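Local structure of extracellular solute-binding protein, family 1 (Bifidobacterium longum subsp. infantis ATCC 15697, 3QUF) at residues A[252-255]-A[261-264]. The protein is a family 1 extracellular solute-binding protein that probably captures a solute, such as a sugar, outside the cell and delivers it to a membrane transporter. Sequence-based numbering, arbitrary orientation.
Sequences QEFV and VMRS
Phe254 and Met262, the latter present as selenomethionine, meet in a Met-aromatic contact that joins the last turn of a helix to the strand that follows it. Their side chains cross at about a right angle, and the selenium sits obliquely over the CG end of the ring, on the side of CB, 4.4 Å from the centroid of the Phe254 ring and 33° off its normal. The touch is made near the root of the aromatic group: SE of Met262 is 3.8 Å from CB of Phe254 and equally close to its CG. Nearer the methionine backbone, CG of Met262 lies over the same face, displaced toward the rim, with Phe254 CD1 4.2 Å away.

CG of Phe254 stands anti to the backbone N (chi1 -169°), which carries the ring out from the helix toward the strand. In Met262, chi1 of 76° sets CG between the backbone N and the carbonyl carbon; an extended chi2 then delivers the selenium to the ring, and a bend at chi3 turns CE away from the aromatic face. Val261 adds a looser approach through its backbone, its N lying at the ring edge 4.4 Å from Phe254 CE1, while its own side chain leaves on the other side of the strand and packs on Phe141 and Phe156.

This pairing exemplifies helix-on-sheet packing across a short connection, in a buried layer of apolar contacts. Helix 247-255 also offers Val250 and Lys251 to Met262, and Leu272 of helix 269-274 touches Phe254. In the mixed sheet, strand 135-144 runs antiparallel beside strand 259-264, with backbone hydrogen bonds between Met262 and Phe142 and between Ser264 and Ala140, and strand 176-178 pairs with it in parallel.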
loop_
_atom_site.group_PDB
_atom_site.type_symbol
_atom_site.label_atom_id
_atom_site.label_comp_id
_atom_site.label_asym_id
_atom_site.label_seq_id
_atom_site.Cartn_x
_atom_site.Cartn_y
_atom_site.Cartn_z
ATOM N N GLN A 252 -16.107 -8.729 12.193
ATOM C CA GLN A 252 -17.135 -9.462 12.921
ATOM C C GLN A 252 -18.535 -9.049 12.489
ATOM O O GLN A 252 -19.381 -9.902 12.297
ATOM C CB GLN A 252 -16.926 -9.270 14.418
ATOM C CG GLN A 252 -15.879 -10.210 14.970
ATOM C CD GLN A 252 -16.459 -11.616 15.240
ATOM O OE1 GLN A 252 -17.673 -11.796 15.293
ATOM N NE2 GLN A 252 -15.582 -12.607 15.375
ATOM N N GLU A 253 -18.792 -7.751 12.305
ATOM C CA GLU A 253 -20.098 -7.326 11.802
ATOM C C GLU A 253 -20.392 -7.861 10.398
ATOM O O GLU A 253 -21.528 -8.190 10.075
ATOM C CB GLU A 253 -20.229 -5.800 11.809
ATOM C CG GLU A 253 -20.344 -5.189 13.196
ATOM C CD GLU A 253 -21.506 -5.757 13.956
ATOM O OE1 GLU A 253 -22.654 -5.523 13.518
ATOM O OE2 GLU A 253 -21.270 -6.470 14.960
ATOM N N PHE A 254 -19.367 -7.915 9.546
ATOM C CA PHE A 254 -19.545 -8.438 8.188
ATOM C C PHE A 254 -19.914 -9.944 8.198
ATOM O O PHE A 254 -20.905 -10.361 7.594
ATOM C CB PHE A 254 -18.291 -8.162 7.363
ATOM C CG PHE A 254 -18.461 -8.410 5.906
ATOM C CD1 PHE A 254 -19.109 -7.487 5.103
ATOM C CD2 PHE A 254 -17.992 -9.580 5.339
ATOM C CE1 PHE A 254 -19.278 -7.709 3.748
ATOM C CE2 PHE A 254 -18.160 -9.822 3.992
ATOM C CZ PHE A 254 -18.782 -8.887 3.192
ATOM N N VAL A 255 -19.095 -10.726 8.888
ATOM C CA VAL A 255 -19.288 -12.165 9.020
ATOM C C VAL A 255 -20.651 -12.524 9.678
ATOM O O VAL A 255 -21.279 -13.540 9.336
ATOM C CB VAL A 255 -18.041 -12.782 9.739
ATOM C CG1 VAL A 255 -18.312 -14.154 10.222
ATOM C CG2 VAL A 255 -16.857 -12.796 8.767
ATOM N N VAL A 261 -20.884 -3.572 3.492
ATOM C CA VAL A 261 -19.587 -3.327 2.834
ATOM C C VAL A 261 -18.536 -3.096 3.879
ATOM O O VAL A 261 -18.795 -2.400 4.895
ATOM C CB VAL A 261 -19.650 -2.043 2.003
ATOM C CG1 VAL A 261 -18.272 -1.797 1.294
ATOM C CG2 VAL A 261 -20.813 -2.075 1.022
HETATM N N MSE A 262 -17.352 -3.659 3.651
HETATM C CA MSE A 262 -16.161 -3.354 4.454
HETATM C C MSE A 262 -14.957 -3.219 3.541
HETATM O O MSE A 262 -14.951 -3.806 2.459
HETATM C CB MSE A 262 -15.923 -4.503 5.451
HETATM C CG MSE A 262 -15.339 -5.753 4.831
HETATM SE SE MSE A 262 -14.876 -7.118 6.186
HETATM C CE MSE A 262 -13.428 -6.322 7.020
ATOM N N ARG A 263 -13.953 -2.467 3.990
ATOM C CA ARG A 263 -12.674 -2.433 3.332
ATOM C C ARG A 263 -11.847 -3.581 3.887
ATOM O O ARG A 263 -11.675 -3.714 5.096
ATOM C CB ARG A 263 -12.011 -1.083 3.579
ATOM C CG ARG A 263 -10.697 -0.896 2.904
ATOM C CD ARG A 263 -9.520 -1.402 3.703
ATOM N NE ARG A 263 -8.228 -0.961 3.148
ATOM C CZ ARG A 263 -7.058 -1.232 3.689
ATOM N NH1 ARG A 263 -6.977 -1.924 4.826
ATOM N NH2 ARG A 263 -5.957 -0.784 3.110
ATOM N N SER A 264 -11.305 -4.405 3.007
ATOM C CA SER A 264 -10.389 -5.444 3.447
ATOM C C SER A 264 -9.414 -5.805 2.337
ATOM O O SER A 264 -9.158 -5.011 1.434
ATOM C CB SER A 264 -11.159 -6.664 3.938
ATOM O OG SER A 264 -10.272 -7.568 4.621
#